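Local coordinates for protein PcyX_EBK42635 (Marine metagenome, PDB 5OWG) that probably reduces biliverdin to phycoerythrobilin by a four-electron, ferredoxin-dependent route, as a bilin reductase of oceanic phage type, at residues A[34-40]-A[225-230]; A[72-78]-A[93-99]. One frame throughout, in Å; residues are numbered along the deposited sequence.

Contact 1: A[34-40]-A[225-230]; sequences EPGMERF and LFCSDN
Asn-230, just past the end of helix 220-229, reaches into the turn at 34-40 and buries more surface than any other residue of the contact. Its ND2 gives one proton to Pro-35 O at 3.1 Å, nearly straight and in the plane of its own amide, though tilted from the Pro-35 carbonyl plane. It gives the other to Glu-34 OE1 at 3.2 Å, on its anti side but well out of the carboxylate plane. Glu-34 OE2 also forms a salt bridge to Arg-59 of strand 57-67. Asn-230 OD1 takes a bond from Arg-39 NH2 at 2.9 Å, with amide and guanidinium planes 70° apart. A bend at chi3 (-63°) turns the Arg-39 guanidinium back, with NE on Gly-36 O and NH2 facing Asn-230. Both bonds lie in its plane and hold its orientation. Arg-39 NH2 also makes a long, and so probably weak, salt bridge to Asp-229 OD2, and NH1 rests against Leu-225 CG.

Phe-40 supplies the apolar part. Phe-226 CB sits over the centre of one ring face, 3.8 Å from the centroid. The edge of the Phe-226 ring also faces this ring, a T-shaped pair with planes 80° apart. Arg-39 CB covers the opposite face. Met-37 SD lies at the edge of the Phe-226 ring, a Met-aromatic contact, and Met-37 CE packs 3.7 Å from Asn-230 CB. Trp-47 meets both phenylalanine rings.

With three bonds on one amide, the rotation of the Asn-230 side chain is fixed, and the helix terminus is tied to a type II turn through polar groups bordered by aromatic rings.

Contact 2: A[72-78]-A[93-99]; sequences GLWMAHL and FDIIAGE
The beta hairpin of strands 73-82 and 90-96 brings these segments together. Ala-76 and Ile-95 form a hydrogen-bonded pair: Ala-76 N meets Ile-95 O at 3.0 Å, and Ile-95 N bonds Ala-76 O. Leu-78 and Phe-93 pair likewise, with Phe-93 N 2.8 Å from Leu-78 O. Between these pairs, His-77 and Asp-94 are a non-hydrogen-bonded pair with side chains pointing the same way. The imidazole and carboxylate planes are 14° apart, and His-77 ND1 faces Asp-94 OD1 at the ring edge, in a His-carboxylate hydrogen bond whose very short modelled length is doubtful. The hairpin supplies the fourth and fifth of six antiparallel strands, between 57-67 and the edge strand 104-110, in the alpha/beta/alpha sandwich of ferredoxin-dependent bilin reductases. Ile-95 CG2 touches Ala-76 CB and the edge of the Trp-74 ring, 4.1 Å from CZ3, on the face covered by helix 14-28. On the other face, CG1 of Ile-96 stands anti to the backbone N (chi1 172°), and a further turn at chi2 carries CD1 across to Met-75 CB, at 3.6 Å. Past the strand, Gly-98 N bonds Trp-74 O at 3.1 Å. Gly-98 CA, with no side chain and positive phi, closes to 3.4 Å from Leu-73 CA.

Contacts 1 and 2 both fall within the ferredoxin-dependent bilin reductase region of the chain, with centres about 19 Å apart. Their nearest atoms are about 6 Å apart and do not touch. Contact 2 is local, joining neighbouring strands, whereas contact 1 joins segments 185 positions apart at their closest ends. Strand 57-67 lies between them: its Asp-63 touches both His-77 and Phe-226. Leu-231 touches Phe-226 and His-77, and the Phe-232 ring meets that of His-77. The chain leaving contact 1 thus reaches His-77 of contact 2. In this family the bilin lies between the sheet and the C-terminal helices, so the face bearing His-77 and Asp-94 probably borders that pocket; no bilin contact is established here.

Contact 1: A[34-40]-A[225-230]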
loop_
_atom_site.group_PDB
_atom_site.type_symbol
_atom_site.label_atom_id
_atom_site.label_comp_id
_atom_site.label_asym_id
_atom_site.label_seq_id
_atom_site.Cartn_x
_atom_site.Cartn_y
_atom_site.Cartn_z
ATOM N N GLU A 34 12.227 5.440 5.090
ATOM C CA GLU A 34 12.191 4.271 5.962
ATOM C C GLU A 34 13.519 3.524 5.877
ATOM O O GLU A 34 14.021 3.293 4.773
ATOM C CB GLU A 34 11.042 3.343 5.578
ATOM C CG GLU A 34 10.871 2.163 6.523
ATOM C CD GLU A 34 9.682 1.289 6.166
ATOM O OE1 GLU A 34 9.744 0.591 5.132
ATOM O OE2 GLU A 34 8.685 1.305 6.916
ATOM N N PRO A 35 14.113 3.135 7.005
ATOM C CA PRO A 35 15.385 2.403 6.952
ATOM C C PRO A 35 15.284 1.157 6.084
ATOM O O PRO A 35 14.357 0.354 6.222
ATOM C CB PRO A 35 15.649 2.049 8.420
ATOM C CG PRO A 35 14.902 3.060 9.197
ATOM C CD PRO A 35 13.685 3.392 8.392
ATOM N N GLY A 36 16.255 0.995 5.183
ATOM C CA GLY A 36 16.333 -0.150 4.308
ATOM C C GLY A 36 15.736 0.068 2.931
ATOM O O GLY A 36 16.138 -0.610 1.977
ATOM N N MET A 37 14.788 1.001 2.801
ATOM C CA MET A 37 14.089 1.179 1.535
ATOM C C MET A 37 14.991 1.737 0.443
ATOM O O MET A 37 14.688 1.553 -0.742
ATOM C CB MET A 37 12.885 2.103 1.720
ATOM C CG MET A 37 11.874 2.018 0.585
ATOM S SD MET A 37 10.949 0.473 0.612
ATOM C CE MET A 37 9.886 0.729 2.032
ATOM N N GLU A 38 16.087 2.412 0.803
ATOM C CA GLU A 38 16.995 2.927 -0.215
ATOM C C GLU A 38 17.503 1.822 -1.129
ATOM O O GLU A 38 17.934 2.108 -2.252
ATOM C CB GLU A 38 18.175 3.656 0.438
ATOM C CG GLU A 38 19.213 2.756 1.107
ATOM C CD GLU A 38 18.679 2.047 2.338
ATOM O OE1 GLU A 38 17.694 2.537 2.928
ATOM O OE2 GLU A 38 19.245 1.000 2.716
ATOM N N ARG A 39 17.461 0.568 -0.676
ATOM C CA ARG A 39 17.885 -0.557 -1.498
ATOM C C ARG A 39 16.874 -0.904 -2.582
ATOM O O ARG A 39 17.154 -1.784 -3.403
ATOM C CB ARG A 39 18.120 -1.789 -0.621
ATOM C CG ARG A 39 19.040 -1.554 0.566
ATOM C CD ARG A 39 19.005 -2.733 1.525
ATOM N NE ARG A 39 17.682 -2.926 2.114
ATOM C CZ ARG A 39 17.330 -3.979 2.845
ATOM N NH1 ARG A 39 18.201 -4.952 3.083
ATOM N NH2 ARG A 39 16.102 -4.064 3.339
ATOM N N PHE A 40 15.708 -0.249 -2.602
ATOM C CA PHE A 40 14.638 -0.615 -3.523
ATOM C C PHE A 40 14.092 0.587 -4.287
ATOM O O PHE A 40 12.966 0.532 -4.794
ATOM C CB PHE A 40 13.510 -1.321 -2.768
ATOM C CG PHE A 40 13.995 -2.396 -1.841
ATOM C CD1 PHE A 40 14.698 -3.484 -2.332
ATOM C CD2 PHE A 40 13.755 -2.318 -0.479
ATOM C CE1 PHE A 40 15.151 -4.475 -1.483
ATOM C CE2 PHE A 40 14.204 -3.309 0.376
ATOM C CZ PHE A 40 14.903 -4.387 -0.127
ATOM N N LEU A 225 14.679 -9.789 0.090
ATOM C CA LEU A 225 15.015 -8.666 0.961
ATOM C C LEU A 225 13.813 -7.743 1.147
ATOM O O LEU A 225 13.454 -7.389 2.277
ATOM C CB LEU A 225 16.198 -7.900 0.367
ATOM C CG LEU A 225 17.354 -7.450 1.261
ATOM C CD1 LEU A 225 17.949 -8.597 2.052
ATOM C CD2 LEU A 225 18.424 -6.820 0.387
ATOM N N PHE A 226 13.177 -7.352 0.041
ATOM C CA PHE A 226 12.053 -6.419 0.093
ATOM C C PHE A 226 10.841 -7.038 0.785
ATOM O O PHE A 226 10.225 -6.414 1.656
ATOM C CB PHE A 226 11.705 -5.979 -1.331
ATOM C CG PHE A 226 10.504 -5.086 -1.424
ATOM C CD1 PHE A 226 10.605 -3.734 -1.146
ATOM C CD2 PHE A 226 9.278 -5.594 -1.821
ATOM C CE1 PHE A 226 9.501 -2.908 -1.244
ATOM C CE2 PHE A 226 8.172 -4.774 -1.921
ATOM C CZ PHE A 226 8.283 -3.429 -1.633
ATOM N N CYS A 227 10.481 -8.267 0.406
ATOM C CA CYS A 227 9.263 -8.880 0.928
ATOM C C CYS A 227 9.313 -9.073 2.440
ATOM O O CYS A 227 8.266 -9.080 3.097
ATOM C CB CYS A 227 9.017 -10.224 0.238
ATOM S SG CYS A 227 8.472 -10.087 -1.477
ATOM N N SER A 228 10.507 -9.230 3.010
ATOM C CA SER A 228 10.631 -9.558 4.426
ATOM C C SER A 228 10.831 -8.339 5.317
ATOM O O SER A 228 10.433 -8.370 6.486
ATOM C CB SER A 228 11.802 -10.525 4.636
ATOM O OG SER A 228 13.032 -9.929 4.264
ATOM N N ASP A 229 11.436 -7.265 4.803
ATOM C CA ASP A 229 11.871 -6.153 5.635
ATOM C C ASP A 229 11.184 -4.827 5.340
ATOM O O ASP A 229 11.092 -3.994 6.247
ATOM C CB ASP A 229 13.387 -5.943 5.489
ATOM C CG ASP A 229 14.182 -7.168 5.878
ATOM O OD1 ASP A 229 13.574 -8.157 6.339
ATOM O OD2 ASP A 229 15.419 -7.143 5.720
ATOM N N ASN A 230 10.703 -4.605 4.114
ATOM C CA ASN A 230 10.223 -3.284 3.727
ATOM C C ASN A 230 8.888 -3.341 2.994
ATOM O O ASN A 230 8.564 -2.412 2.244
ATOM C CB ASN A 230 11.261 -2.580 2.847
ATOM C CG ASN A 230 12.476 -2.130 3.629
ATOM O OD1 ASN A 230 13.495 -2.821 3.663
ATOM N ND2 ASN A 230 12.374 -0.968 4.267
#

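Contact 2: A[72-78]-A[93-99]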
loop_
_atom_site.group_PDB
_atom_site.type_symbol
_atom_site.label_atom_id
_atom_site.label_comp_id
_atom_site.label_asym_id
_atom_site.label_seq_id
_atom_site.Cartn_x
_atom_site.Cartn_y
_atom_site.Cartn_z
ATOM N N GLY A 72 7.273 -6.237 -20.636
ATOM C CA GLY A 72 6.782 -4.875 -20.524
ATOM C C GLY A 72 5.567 -4.764 -19.625
ATOM O O GLY A 72 4.432 -4.797 -20.101
ATOM N N LEU A 73 5.803 -4.618 -18.326
ATOM C CA LEU A 73 4.733 -4.591 -17.338
ATOM C C LEU A 73 4.797 -3.305 -16.515
ATOM O O LEU A 73 5.679 -2.460 -16.686
ATOM C CB LEU A 73 4.802 -5.823 -16.428
ATOM C CG LEU A 73 4.475 -7.177 -17.068
ATOM C CD1 LEU A 73 4.533 -8.277 -16.020
ATOM C CD2 LEU A 73 3.111 -7.173 -17.750
ATOM N N TRP A 74 3.829 -3.180 -15.609
ATOM C CA TRP A 74 3.653 -1.991 -14.780
ATOM C C TRP A 74 2.737 -2.389 -13.639
ATOM O O TRP A 74 1.604 -2.817 -13.881
ATOM C CB TRP A 74 3.044 -0.832 -15.572
ATOM C CG TRP A 74 3.075 0.480 -14.836
ATOM C CD1 TRP A 74 3.940 1.513 -15.049
ATOM C CD2 TRP A 74 2.207 0.899 -13.770
ATOM N NE1 TRP A 74 3.668 2.546 -14.187
ATOM C CE2 TRP A 74 2.609 2.195 -13.391
ATOM C CE3 TRP A 74 1.131 0.304 -13.101
ATOM C CZ2 TRP A 74 1.975 2.908 -12.375
ATOM C CZ3 TRP A 74 0.504 1.013 -12.089
ATOM C CH2 TRP A 74 0.927 2.301 -11.737
ATOM N N MET A 75 3.218 -2.255 -12.408
ATOM C CA MET A 75 2.438 -2.647 -11.248
ATOM C C MET A 75 2.565 -1.570 -10.185
ATOM O O MET A 75 3.464 -0.726 -10.225
ATOM C CB MET A 75 2.893 -4.011 -10.704
ATOM C CG MET A 75 4.020 -3.967 -9.675
ATOM S SD MET A 75 3.525 -3.523 -7.993
ATOM C CE MET A 75 2.329 -4.798 -7.609
ATOM N N ALA A 76 1.644 -1.608 -9.228
ATOM C CA ALA A 76 1.677 -0.677 -8.115
ATOM C C ALA A 76 1.071 -1.348 -6.894
ATOM O O ALA A 76 0.161 -2.174 -7.003
ATOM C CB ALA A 76 0.929 0.621 -8.438
ATOM N N HIS A 77 1.596 -0.984 -5.729
ATOM C CA HIS A 77 1.116 -1.489 -4.453
ATOM C C HIS A 77 1.010 -0.320 -3.490
ATOM O O HIS A 77 1.918 0.512 -3.413
ATOM C CB HIS A 77 2.056 -2.569 -3.899
ATOM C CG HIS A 77 1.842 -2.879 -2.451
ATOM N ND1 HIS A 77 0.951 -3.839 -2.021
ATOM C CD2 HIS A 77 2.410 -2.365 -1.333
ATOM C CE1 HIS A 77 0.976 -3.900 -0.701
ATOM N NE2 HIS A 77 1.852 -3.016 -0.260
ATOM N N LEU A 78 -0.108 -0.250 -2.771
ATOM C CA LEU A 78 -0.368 0.851 -1.852
ATOM C C LEU A 78 -1.057 0.295 -0.618
ATOM O O LEU A 78 -2.114 -0.333 -0.726
ATOM C CB LEU A 78 -1.226 1.935 -2.516
ATOM C CG LEU A 78 -1.542 3.170 -1.666
ATOM C CD1 LEU A 78 -0.281 3.949 -1.317
ATOM C CD2 LEU A 78 -2.532 4.067 -2.386
ATOM N N PHE A 93 -4.412 -1.521 -1.873
ATOM C CA PHE A 93 -4.708 -1.452 -3.298
ATOM C C PHE A 93 -3.537 -2.056 -4.052
ATOM O O PHE A 93 -2.394 -1.614 -3.886
ATOM C CB PHE A 93 -4.954 -0.011 -3.753
ATOM C CG PHE A 93 -5.319 0.110 -5.209
ATOM C CD1 PHE A 93 -6.622 -0.089 -5.633
ATOM C CD2 PHE A 93 -4.356 0.422 -6.151
ATOM C CE1 PHE A 93 -6.957 0.022 -6.970
ATOM C CE2 PHE A 93 -4.686 0.536 -7.491
ATOM C CZ PHE A 93 -5.988 0.336 -7.899
ATOM N N ASP A 94 -3.819 -3.065 -4.870
ATOM C CA ASP A 94 -2.798 -3.754 -5.650
ATOM C C ASP A 94 -3.320 -3.934 -7.064
ATOM O O ASP A 94 -4.385 -4.529 -7.266
ATOM C CB ASP A 94 -2.437 -5.104 -5.025
ATOM C CG ASP A 94 -1.758 -4.959 -3.676
ATOM O OD1 ASP A 94 -0.736 -4.245 -3.602
ATOM O OD2 ASP A 94 -2.250 -5.551 -2.694
ATOM N N ILE A 95 -2.576 -3.415 -8.037
ATOM C CA ILE A 95 -2.938 -3.507 -9.444
ATOM C C ILE A 95 -1.711 -3.956 -10.225
ATOM O O ILE A 95 -0.638 -3.352 -10.108
ATOM C CB ILE A 95 -3.480 -2.165 -9.986
ATOM C CG1 ILE A 95 -4.249 -2.387 -11.288
ATOM C CG2 ILE A 95 -2.362 -1.142 -10.185
ATOM C CD1 ILE A 95 -5.678 -2.798 -11.061
ATOM N N ILE A 96 -1.860 -5.034 -10.988
ATOM C CA ILE A 96 -0.865 -5.462 -11.965
ATOM C C ILE A 96 -1.556 -5.537 -13.317
ATOM O O ILE A 96 -2.572 -6.224 -13.464
ATOM C CB ILE A 96 -0.227 -6.815 -11.597
ATOM C CG1 ILE A 96 0.665 -7.327 -12.738
ATOM C CG2 ILE A 96 -1.302 -7.846 -11.279
ATOM C CD1 ILE A 96 1.783 -6.380 -13.134
ATOM N N ALA A 97 -1.002 -4.832 -14.299
ATOM C CA ALA A 97 -1.596 -4.778 -15.626
ATOM C C ALA A 97 -0.503 -4.783 -16.678
ATOM O O ALA A 97 -0.515 -5.602 -17.601
ATOM C CB ALA A 97 -2.465 -3.529 -15.782
ATOM N N GLY A 98 0.455 -3.876 -16.530
ATOM C CA GLY A 98 1.441 -3.666 -17.563
ATOM C C GLY A 98 0.891 -2.836 -18.696
ATOM O O GLY A 98 0.632 -1.641 -18.533
ATOM N N GLU A 99 0.689 -3.470 -19.843
ATOM C CA GLU A 99 0.202 -2.791 -21.029
ATOM C C GLU A 99 -0.899 -3.623 -21.664
ATOM O O GLU A 99 -0.793 -4.851 -21.735
ATOM C CB GLU A 99 1.340 -2.559 -22.027
ATOM C CG GLU A 99 2.507 -1.785 -21.441
ATOM C CD GLU A 99 2.149 -0.344 -21.141
ATOM O OE1 GLU A 99 2.158 0.479 -22.079
ATOM O OE2 GLU A 99 1.849 -0.032 -19.970
#